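Long-range contacts in beta-N-acetylhexosaminidase (Thermotoga neapolitana, PDB 5BZA), which probably catalyses the hydrolysis of terminal non-reducing N-acetyl-D-hexosamine residues from N-acetyl-beta-D-hexosaminides, as a member of glycoside hydrolase family 3: residues L39-F45 with V71-V75; V87-G93 with S141-A146; L399-V405 with R424-I430. One frame throughout, in Å; residues are numbered along the deposited sequence.

The three contacts illustrate how a two-domain enzyme is held together locally, and they follow one another along the chain without overlap. Interactions 1 and 2 belong to the N-terminal TIM-barrel domain and interaction 3 to the C-terminal one. Interaction 1 lies nearest the centre of the molecule, its own centre about 27 Å from that of interaction 2 and about 28 Å from that of interaction 3; the outer two have centres about 54 Å apart, on opposite sides of the molecular centre. Helix 89-106 links the first two: it begins in interaction 2, and farther on it receives side chains from 71-75. Both of these also touch the second subunit, whereas interaction 3 builds the interior of the separate C-terminal sheet.

Interaction 1 (L39-F45 with V71-V75); sequences LSKEYLF and VLKYV
L39 and L72 mark the closest backbone approach, 7.0 Å from CA to CA, between the end of helix 36-39, leading into helix 42-54, and a loop that makes a type I turn from L72 to V75; side chains therefore bridge the gap. At one end the bridge is aliphatic: L39 spreads its two methyls, CD1 reaching CG2 of V71 at 3.9 Å and CD2 reaching CD2 of L72 at 3.7 Å.

The other end is polar. Y74 points its ring at the first turn of helix 42-54 and donates from OH to OE2 of E42, 2.7 Å away. The acceptor uses its anti lone pair; OE2 lies at the ring edge, near its plane, and the carboxylate and phenol planes are only 17° apart. E42 gets there with an extended chain whose CG is anti to the backbone N (chi1 -173°). Beside the same hydroxyl, the F45 and Y74 side chains pass each other head to tail, their rings at an oblique 32° and CE2 of F45 meeting CE2 of Y74 at 3.9 Å, while CG of K73 sits over the centre of the tyrosine ring. NZ of K73 stays 4.2 Å from OE2 of E42, beyond a salt bridge, yet its charge, with that of the nearby helix start, would probably favour the ionised acid.

The other oxygen of E42 accepts from the backbone N of S77 in the second subunit, whose K73 also packs on Y74. Helix 42-54 comes between strands 31-34 and 59-62, and the loop after strand 59-62 carries V71 to V75: a neighbouring helix and loop of a TIM barrel, joined at the dimer interface.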
loop_
_atom_site.group_PDB
_atom_site.type_symbol
_atom_site.label_atom_id
_atom_site.label_comp_id
_atom_site.label_asym_id
_atom_site.label_seq_id
_atom_site.Cartn_x
_atom_site.Cartn_y
_atom_site.Cartn_z
ATOM N N LEU B 39 5.993 -9.699 5.489
ATOM C CA LEU B 39 5.335 -8.608 4.764
ATOM C C LEU B 39 5.235 -8.889 3.273
ATOM O O LEU B 39 4.274 -8.468 2.623
ATOM C CB LEU B 39 6.072 -7.313 4.995
ATOM C CG LEU B 39 6.034 -6.911 6.477
ATOM C CD1 LEU B 39 7.111 -5.874 6.778
ATOM C CD2 LEU B 39 4.678 -6.334 6.838
ATOM N N SER B 40 6.195 -9.617 2.711
ATOM C CA SER B 40 6.125 -9.857 1.267
ATOM C C SER B 40 5.075 -10.912 0.920
ATOM O O SER B 40 4.788 -11.131 -0.240
ATOM C CB SER B 40 7.478 -10.292 0.711
ATOM O OG SER B 40 7.891 -11.505 1.321
ATOM N N LYS B 41 4.554 -11.610 1.927
ATOM C CA LYS B 41 3.470 -12.560 1.711
ATOM C C LYS B 41 2.217 -12.041 2.420
ATOM O O LYS B 41 1.986 -12.282 3.616
ATOM C CB LYS B 41 3.864 -13.964 2.184
ATOM C CG LYS B 41 5.156 -14.584 1.502
ATOM C CD LYS B 41 5.416 -15.959 2.137
ATOM C CE LYS B 41 6.633 -16.674 1.584
ATOM N NZ LYS B 41 6.923 -16.251 0.185
ATOM N N GLU B 42 1.435 -11.261 1.679
ATOM C CA GLU B 42 0.307 -10.566 2.292
ATOM C C GLU B 42 -0.623 -11.509 3.037
ATOM O O GLU B 42 -1.085 -11.157 4.116
ATOM C CB GLU B 42 -0.457 -9.764 1.262
ATOM C CG GLU B 42 -1.545 -8.895 1.891
ATOM C CD GLU B 42 -2.144 -7.950 0.891
ATOM O OE1 GLU B 42 -2.760 -8.444 -0.086
ATOM O OE2 GLU B 42 -1.971 -6.716 1.065
ATOM N N TYR B 43 -0.890 -12.704 2.500
ATOM C CA TYR B 43 -1.725 -13.642 3.244
ATOM C C TYR B 43 -1.091 -13.905 4.613
ATOM O O TYR B 43 -1.804 -13.968 5.637
ATOM C CB TYR B 43 -1.944 -14.948 2.474
ATOM C CG TYR B 43 -0.683 -15.657 2.013
ATOM C CD1 TYR B 43 -0.108 -15.359 0.786
ATOM C CD2 TYR B 43 -0.093 -16.654 2.794
ATOM C CE1 TYR B 43 1.019 -16.002 0.355
ATOM C CE2 TYR B 43 1.053 -17.301 2.376
ATOM C CZ TYR B 43 1.612 -16.972 1.149
ATOM O OH TYR B 43 2.771 -17.618 0.723
ATOM N N LEU B 44 0.243 -14.031 4.652
ATOM C CA LEU B 44 0.909 -14.237 5.946
ATOM C C LEU B 44 0.773 -13.042 6.852
ATOM O O LEU B 44 0.399 -13.181 8.024
ATOM C CB LEU B 44 2.400 -14.540 5.782
ATOM C CG LEU B 44 2.942 -15.967 5.742
ATOM C CD1 LEU B 44 4.396 -15.892 6.224
ATOM C CD2 LEU B 44 2.139 -16.937 6.607
ATOM N N PHE B 45 1.072 -11.866 6.323
ATOM C CA PHE B 45 0.945 -10.638 7.100
ATOM C C PHE B 45 -0.457 -10.502 7.738
ATOM O O PHE B 45 -0.592 -10.365 8.967
ATOM C CB PHE B 45 1.302 -9.442 6.186
ATOM C CG PHE B 45 0.964 -8.105 6.779
ATOM C CD1 PHE B 45 1.561 -7.678 7.961
ATOM C CD2 PHE B 45 -0.008 -7.289 6.180
ATOM C CE1 PHE B 45 1.214 -6.433 8.538
ATOM C CE2 PHE B 45 -0.360 -6.046 6.734
ATOM C CZ PHE B 45 0.254 -5.627 7.927
ATOM N N VAL B 71 9.606 -1.280 3.610
ATOM C CA VAL B 71 9.184 -2.673 3.678
ATOM C C VAL B 71 7.658 -2.815 3.536
ATOM O O VAL B 71 7.160 -3.901 3.301
ATOM C CB VAL B 71 9.626 -3.298 4.966
ATOM C CG1 VAL B 71 11.170 -3.329 5.009
ATOM C CG2 VAL B 71 9.045 -2.520 6.133
ATOM N N LEU B 72 6.946 -1.700 3.654
ATOM C CA LEU B 72 5.496 -1.689 3.568
ATOM C C LEU B 72 5.061 -1.192 2.192
ATOM O O LEU B 72 5.229 -0.018 1.852
ATOM C CB LEU B 72 4.891 -0.809 4.658
ATOM C CG LEU B 72 5.106 -1.198 6.122
ATOM C CD1 LEU B 72 4.411 -0.224 7.091
ATOM C CD2 LEU B 72 4.657 -2.648 6.351
ATOM N N LYS B 73 4.458 -2.084 1.399
ATOM C CA LYS B 73 4.030 -1.655 0.080
ATOM C C LYS B 73 2.865 -0.671 0.191
ATOM O O LYS B 73 2.576 0.056 -0.761
ATOM C CB LYS B 73 3.626 -2.830 -0.777
ATOM C CG LYS B 73 2.291 -3.423 -0.418
ATOM C CD LYS B 73 1.961 -4.446 -1.456
ATOM C CE LYS B 73 0.599 -5.030 -1.266
ATOM N NZ LYS B 73 0.468 -6.039 -2.337
ATOM N N TYR B 74 2.193 -0.699 1.345
ATOM C CA TYR B 74 1.049 0.166 1.644
ATOM C C TYR B 74 1.377 1.647 1.753
ATOM O O TYR B 74 0.532 2.500 1.435
ATOM C CB TYR B 74 0.422 -0.315 2.938
ATOM C CG TYR B 74 0.278 -1.832 2.933
ATOM C CD1 TYR B 74 -0.701 -2.462 2.113
ATOM C CD2 TYR B 74 1.127 -2.643 3.707
ATOM C CE1 TYR B 74 -0.814 -3.836 2.085
ATOM C CE2 TYR B 74 0.993 -4.027 3.703
ATOM C CZ TYR B 74 0.028 -4.614 2.882
ATOM O OH TYR B 74 -0.094 -5.977 2.860
ATOM N N VAL B 75 2.613 1.951 2.186
ATOM C CA VAL B 75 3.080 3.317 2.261
ATOM C C VAL B 75 3.727 3.712 0.955
ATOM O O VAL B 75 4.628 3.027 0.475
ATOM C CB VAL B 75 4.130 3.511 3.404
ATOM C CG1 VAL B 75 4.581 4.979 3.463
ATOM C CG2 VAL B 75 3.529 3.115 4.720
#

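Interaction 2 (V87-G93 with S141-A146)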
loop_
_atom_site.group_PDB
_atom_site.type_symbol
_atom_site.label_atom_id
_atom_site.label_comp_id
_atom_site.label_asym_id
_atom_site.label_seq_id
_atom_site.Cartn_x
_atom_site.Cartn_y
_atom_site.Cartn_z
ATOM N N VAL B 87 15.021 19.974 2.360
ATOM C CA VAL B 87 13.761 20.669 2.150
ATOM C C VAL B 87 13.197 21.081 3.502
ATOM O O VAL B 87 13.550 20.487 4.528
ATOM C CB VAL B 87 12.775 19.746 1.375
ATOM C CG1 VAL B 87 11.422 20.371 1.211
ATOM C CG2 VAL B 87 13.380 19.403 0.000
ATOM N N ASP B 88 12.347 22.099 3.500
ATOM C CA ASP B 88 11.534 22.468 4.651
ATOM C C ASP B 88 11.042 21.260 5.464
ATOM O O ASP B 88 10.277 20.424 4.951
ATOM C CB ASP B 88 10.311 23.252 4.167
ATOM C CG ASP B 88 9.523 23.895 5.304
ATOM O OD1 ASP B 88 9.590 23.444 6.462
ATOM O OD2 ASP B 88 8.787 24.852 5.012
ATOM N N PRO B 89 11.447 21.188 6.751
ATOM C CA PRO B 89 11.122 20.049 7.621
ATOM C C PRO B 89 9.609 19.747 7.732
ATOM O O PRO B 89 9.208 18.588 8.007
ATOM C CB PRO B 89 11.693 20.479 9.000
ATOM C CG PRO B 89 11.990 21.937 8.878
ATOM C CD PRO B 89 12.299 22.183 7.435
ATOM N N VAL B 90 8.782 20.753 7.500
ATOM C CA VAL B 90 7.339 20.530 7.494
ATOM C C VAL B 90 6.935 19.384 6.568
ATOM O O VAL B 90 6.135 18.541 6.938
ATOM C CB VAL B 90 6.580 21.824 7.091
ATOM C CG1 VAL B 90 5.182 21.517 6.566
ATOM C CG2 VAL B 90 6.551 22.753 8.273
ATOM N N PHE B 91 7.531 19.337 5.390
ATOM C CA PHE B 91 7.301 18.234 4.470
ATOM C C PHE B 91 7.681 16.893 5.094
ATOM O O PHE B 91 7.039 15.882 4.817
ATOM C CB PHE B 91 8.030 18.473 3.153
ATOM C CG PHE B 91 7.355 19.489 2.299
ATOM C CD1 PHE B 91 6.206 19.147 1.564
ATOM C CD2 PHE B 91 7.799 20.794 2.280
ATOM C CE1 PHE B 91 5.551 20.083 0.812
ATOM C CE2 PHE B 91 7.154 21.729 1.527
ATOM C CZ PHE B 91 6.019 21.374 0.770
ATOM N N THR B 92 8.710 16.853 5.941
ATOM C CA THR B 92 9.032 15.599 6.635
ATOM C C THR B 92 7.925 15.184 7.633
ATOM O O THR B 92 7.549 13.994 7.728
ATOM C CB THR B 92 10.401 15.710 7.380
ATOM O OG1 THR B 92 11.418 16.078 6.419
ATOM C CG2 THR B 92 10.739 14.416 8.109
ATOM N N GLY B 93 7.427 16.154 8.396
ATOM C CA GLY B 93 6.316 15.886 9.297
ATOM C C GLY B 93 5.084 15.372 8.528
ATOM O O GLY B 93 4.433 14.425 8.971
ATOM N N SER B 141 15.700 19.501 13.428
ATOM C CA SER B 141 14.368 20.020 13.097
ATOM C C SER B 141 13.583 18.975 12.272
ATOM O O SER B 141 12.393 18.736 12.519
ATOM C CB SER B 141 14.431 21.382 12.366
ATOM O OG SER B 141 14.994 21.329 11.065
ATOM N N HIS B 142 14.263 18.307 11.351
ATOM C CA HIS B 142 13.607 17.282 10.544
ATOM C C HIS B 142 13.223 16.059 11.389
ATOM O O HIS B 142 12.185 15.436 11.158
ATOM C CB HIS B 142 14.492 16.873 9.383
ATOM C CG HIS B 142 14.586 17.915 8.318
ATOM N ND1 HIS B 142 15.356 19.058 8.455
ATOM C CD2 HIS B 142 13.974 18.018 7.114
ATOM C CE1 HIS B 142 15.253 19.785 7.358
ATOM N NE2 HIS B 142 14.408 19.183 6.532
ATOM N N GLY B 143 14.061 15.719 12.353
ATOM C CA GLY B 143 13.771 14.634 13.280
ATOM C C GLY B 143 12.595 14.925 14.192
ATOM O O GLY B 143 11.773 14.016 14.490
ATOM N N MET B 144 12.514 16.176 14.670
ATOM C CA MET B 144 11.368 16.567 15.478
ATOM C C MET B 144 10.073 16.519 14.649
ATOM O O MET B 144 9.041 16.046 15.114
ATOM C CB MET B 144 11.563 17.960 16.061
ATOM C CG MET B 144 10.551 18.337 17.117
ATOM S SD MET B 144 10.641 17.470 18.704
ATOM C CE MET B 144 9.292 16.299 18.497
ATOM N N GLU B 145 10.133 17.049 13.440
ATOM C CA GLU B 145 8.995 16.988 12.553
ATOM C C GLU B 145 8.587 15.556 12.324
ATOM O O GLU B 145 7.386 15.246 12.323
ATOM C CB GLU B 145 9.297 17.662 11.235
ATOM C CG GLU B 145 9.097 19.181 11.250
ATOM C CD GLU B 145 7.608 19.567 11.245
ATOM O OE1 GLU B 145 6.740 18.659 11.117
ATOM O OE2 GLU B 145 7.296 20.776 11.292
ATOM N N ALA B 146 9.567 14.676 12.149
ATOM C CA ALA B 146 9.253 13.288 11.890
ATOM C C ALA B 146 8.532 12.662 13.056
ATOM O O ALA B 146 7.514 11.963 12.884
ATOM C CB ALA B 146 10.503 12.509 11.562
#
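H142 meets the opening of helix 89-106 with its imidazole: NE2 donates to the carbonyl O of V87, which lies close to the ring plane. The modelled separation of NE2 and O, 2.5 Å, is short for such a bond, and its exact value is doubtful. P89 covers one face of the same ring, CB standing 3.8 Å from the centroid of H142 and only 4° off the ring normal, a CH-pi contact. T92 comes to the edge instead, its OG1 lying 3.3 Å from CD2 of H142.

One turn farther along, E145 fills the groove between the helices. Its CG lies 3.3 Å from the carbonyl O of P89, and the bend at chi2 (-74°) then turns the carboxylate along helix 89-106, with OE1 of E145 3.3 Å from CA of G93. The same CA makes a CA-H...O contact with the backbone O of E145. G93 has no side chain, and the carboxylate of E145 takes up the place where a CB would be; the axes of 89-93 and 141-146 approach to 7.6 Å, running the same way at about 26° to each other.

The next shell sets these groups in place. D88 caps helix 89-106, OD1 accepting from N of V90 at 3.0 Å, a bond that probably helps hold the turn just after V87. On the far side of the imidazole, ND1 of H142 is hydrogen-bonded to the backbone O of V138, one turn back in helix 136-153, and F132 meets the ring. Both imidazole nitrogens thus face carbonyl oxygens, which is consistent with a doubly protonated, cationic H142 linking helix 136-153 to the residue V87, shortly before helix 89-106.

Interaction 3 (L399-V405 with R424-I430); sequences LIFDFVV and RTIYFII
F428 lies between F401 and F403, and the three rings form an aromatic cluster on one face of two adjacent parallel strands. With F403 it makes an offset stack, centroids 4.6 Å apart and planes at 23°. With F401 the planes are inclined at 57°: CE1 of F428 comes down over one face of F401, 3.4 Å from CG. All three rings leave the backbone alike, CG opposite the carbonyl carbon (chi1 near -70°), and they rise side by side from the sheet. I426 extends the cluster, its CD1 3.7 Å from CE1 of F401, and helix 452-463 covers this face with S458, F459 and L462.

Beneath the rings the backbones pair in register from I400 with T425 to V404 with I429. Amides of I400, D402 and V404 donate to R424, I426 and F428; I426 and F428 donate back to I400 and D402, and a weak bond from I430 to V404 closes the run. The alternate residues L399, F401 and F403 bond instead to strand 347-352, as expected of an inner strand.

The opposite face is more polar. OD2 of D402 approaches the edge of Y427, 3.2 Å from CE1, while CG2 of V404 lies in the plane of that ring, 3.7 Å from CD1. H417, on the helix of this beta-alpha-beta unit, engages both: its ND1 is hydrogen-bonded to D402 OD2 and its carbonyl O to Y427 OH. T425 is tied to P421 O. At the end of the sheet, R424, just before strand 425-429, forms a salt bridge with D396. The chemistry divides by face: apolar packing of the rings on one another and on helix 452-463 holds one side, whereas D402 OD2 and Y427 OH, both hydrogen-bonded to H417, fasten the other to the crossover helix.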
loop_
_atom_site.group_PDB
_atom_site.type_symbol
_atom_site.label_atom_id
_atom_site.label_comp_id
_atom_site.label_asym_id
_atom_site.label_seq_id
_atom_site.Cartn_x
_atom_site.Cartn_y
_atom_site.Cartn_z
ATOM N N LEU B 399 -3.326 -37.598 -4.334
ATOM C CA LEU B 399 -4.309 -36.596 -3.943
ATOM C C LEU B 399 -4.296 -35.544 -4.989
ATOM O O LEU B 399 -3.228 -35.113 -5.425
ATOM C CB LEU B 399 -4.007 -36.000 -2.572
ATOM C CG LEU B 399 -5.046 -35.128 -1.839
ATOM C CD1 LEU B 399 -6.405 -35.824 -1.683
ATOM C CD2 LEU B 399 -4.493 -34.761 -0.447
ATOM N N ILE B 400 -5.497 -35.164 -5.438
ATOM C CA ILE B 400 -5.594 -34.179 -6.489
ATOM C C ILE B 400 -6.417 -33.006 -5.999
ATOM O O ILE B 400 -7.501 -33.198 -5.442
ATOM C CB ILE B 400 -6.207 -34.762 -7.760
ATOM C CG1 ILE B 400 -5.444 -36.019 -8.178
ATOM C CG2 ILE B 400 -6.116 -33.734 -8.876
ATOM C CD1 ILE B 400 -6.005 -36.741 -9.423
ATOM N N PHE B 401 -5.881 -31.796 -6.190
ATOM C CA PHE B 401 -6.608 -30.579 -5.851
ATOM C C PHE B 401 -7.008 -29.932 -7.148
ATOM O O PHE B 401 -6.141 -29.394 -7.853
ATOM C CB PHE B 401 -5.766 -29.572 -5.046
ATOM C CG PHE B 401 -5.480 -29.975 -3.617
ATOM C CD1 PHE B 401 -6.031 -31.117 -3.067
ATOM C CD2 PHE B 401 -4.724 -29.141 -2.796
ATOM C CE1 PHE B 401 -5.771 -31.476 -1.750
ATOM C CE2 PHE B 401 -4.469 -29.476 -1.450
ATOM C CZ PHE B 401 -4.993 -30.647 -0.927
ATOM N N ASP B 402 -8.306 -29.945 -7.465
ATOM C CA ASP B 402 -8.765 -29.271 -8.675
ATOM C C ASP B 402 -9.282 -27.884 -8.266
ATOM O O ASP B 402 -10.260 -27.737 -7.516
ATOM C CB ASP B 402 -9.832 -30.119 -9.403
ATOM C CG ASP B 402 -10.456 -29.416 -10.628
ATOM O OD1 ASP B 402 -9.880 -28.422 -11.151
ATOM O OD2 ASP B 402 -11.510 -29.930 -11.125
ATOM N N PHE B 403 -8.596 -26.858 -8.749
ATOM C CA PHE B 403 -9.005 -25.495 -8.438
ATOM C C PHE B 403 -9.930 -25.028 -9.538
ATOM O O PHE B 403 -9.521 -24.560 -10.616
ATOM C CB PHE B 403 -7.793 -24.580 -8.262
ATOM C CG PHE B 403 -7.031 -24.861 -7.001
ATOM C CD1 PHE B 403 -7.439 -24.306 -5.794
ATOM C CD2 PHE B 403 -5.985 -25.762 -6.995
ATOM C CE1 PHE B 403 -6.771 -24.592 -4.619
ATOM C CE2 PHE B 403 -5.316 -26.053 -5.815
ATOM C CZ PHE B 403 -5.712 -25.466 -4.632
ATOM N N VAL B 404 -11.205 -25.201 -9.248
ATOM C CA VAL B 404 -12.247 -25.126 -10.263
ATOM C C VAL B 404 -12.689 -23.690 -10.561
ATOM O O VAL B 404 -13.092 -22.943 -9.668
ATOM C CB VAL B 404 -13.452 -25.921 -9.833
ATOM C CG1 VAL B 404 -14.510 -25.874 -10.924
ATOM C CG2 VAL B 404 -13.040 -27.367 -9.471
ATOM N N VAL B 405 -12.637 -23.345 -11.842
ATOM C CA VAL B 405 -13.155 -22.096 -12.393
ATOM C C VAL B 405 -14.088 -22.460 -13.586
ATOM O O VAL B 405 -13.774 -23.386 -14.359
ATOM C CB VAL B 405 -12.006 -21.180 -12.821
ATOM C CG1 VAL B 405 -12.494 -20.020 -13.665
ATOM C CG2 VAL B 405 -11.244 -20.681 -11.583
ATOM N N ARG B 424 -10.047 -39.361 -4.565
ATOM C CA ARG B 424 -8.829 -38.720 -4.126
ATOM C C ARG B 424 -8.688 -37.346 -4.799
ATOM O O ARG B 424 -7.571 -36.816 -4.987
ATOM C CB ARG B 424 -7.647 -39.646 -4.400
ATOM C CG ARG B 424 -7.598 -40.198 -5.806
ATOM C CD ARG B 424 -6.548 -41.294 -5.961
ATOM N NE ARG B 424 -6.517 -41.783 -7.338
ATOM C CZ ARG B 424 -7.289 -42.755 -7.814
ATOM N NH1 ARG B 424 -8.139 -43.375 -7.002
ATOM N NH2 ARG B 424 -7.193 -43.104 -9.095
ATOM N N THR B 425 -9.835 -36.751 -5.133
ATOM C CA THR B 425 -9.818 -35.414 -5.715
ATOM C C THR B 425 -10.606 -34.508 -4.798
ATOM O O THR B 425 -11.653 -34.889 -4.283
ATOM C CB THR B 425 -10.402 -35.355 -7.123
ATOM O OG1 THR B 425 -9.614 -36.172 -7.985
ATOM C CG2 THR B 425 -10.391 -33.916 -7.651
ATOM N N ILE B 426 -10.054 -33.325 -4.539
ATOM C CA ILE B 426 -10.757 -32.302 -3.780
ATOM C C ILE B 426 -10.984 -31.145 -4.714
ATOM O O ILE B 426 -10.038 -30.667 -5.372
ATOM C CB ILE B 426 -9.974 -31.861 -2.536
ATOM C CG1 ILE B 426 -9.630 -33.088 -1.686
ATOM C CG2 ILE B 426 -10.802 -30.898 -1.699
ATOM C CD1 ILE B 426 -8.975 -32.753 -0.364
ATOM N N TYR B 427 -12.251 -30.723 -4.784
ATOM C CA TYR B 427 -12.655 -29.641 -5.655
ATOM C C TYR B 427 -12.680 -28.354 -4.863
ATOM O O TYR B 427 -13.422 -28.225 -3.870
ATOM C CB TYR B 427 -14.034 -29.910 -6.285
ATOM C CG TYR B 427 -13.974 -31.065 -7.237
ATOM C CD1 TYR B 427 -13.544 -30.869 -8.545
ATOM C CD2 TYR B 427 -14.313 -32.355 -6.830
ATOM C CE1 TYR B 427 -13.435 -31.909 -9.417
ATOM C CE2 TYR B 427 -14.222 -33.433 -7.719
ATOM C CZ TYR B 427 -13.783 -33.196 -9.005
ATOM O OH TYR B 427 -13.689 -34.230 -9.908
ATOM N N PHE B 428 -11.865 -27.405 -5.306
ATOM C CA PHE B 428 -11.868 -26.092 -4.695
ATOM C C PHE B 428 -12.640 -25.175 -5.617
ATOM O O PHE B 428 -12.136 -24.787 -6.677
ATOM C CB PHE B 428 -10.427 -25.566 -4.455
ATOM C CG PHE B 428 -9.647 -26.343 -3.415
ATOM C CD1 PHE B 428 -9.077 -27.574 -3.724
ATOM C CD2 PHE B 428 -9.451 -25.821 -2.132
ATOM C CE1 PHE B 428 -8.338 -28.294 -2.760
ATOM C CE2 PHE B 428 -8.713 -26.538 -1.159
ATOM C CZ PHE B 428 -8.168 -27.773 -1.476
ATOM N N ILE B 429 -13.862 -24.825 -5.232
ATOM C CA ILE B 429 -14.638 -23.937 -6.084
ATOM C C ILE B 429 -14.382 -22.506 -5.680
ATOM O O ILE B 429 -14.858 -22.045 -4.650
ATOM C CB ILE B 429 -16.169 -24.263 -6.085
ATOM C CG1 ILE B 429 -16.427 -25.485 -6.985
ATOM C CG2 ILE B 429 -16.920 -23.146 -6.797
ATOM C CD1 ILE B 429 -16.549 -26.815 -6.289
ATOM N N ILE B 430 -13.582 -21.827 -6.491
ATOM C CA ILE B 430 -12.993 -20.573 -6.055
ATOM C C ILE B 430 -13.550 -19.304 -6.688
ATOM O O ILE B 430 -13.208 -18.214 -6.257
ATOM C CB ILE B 430 -11.458 -20.601 -6.251
ATOM C CG1 ILE B 430 -11.077 -20.704 -7.727
ATOM C CG2 ILE B 430 -10.855 -21.722 -5.422
ATOM C CD1 ILE B 430 -9.559 -20.580 -7.937
#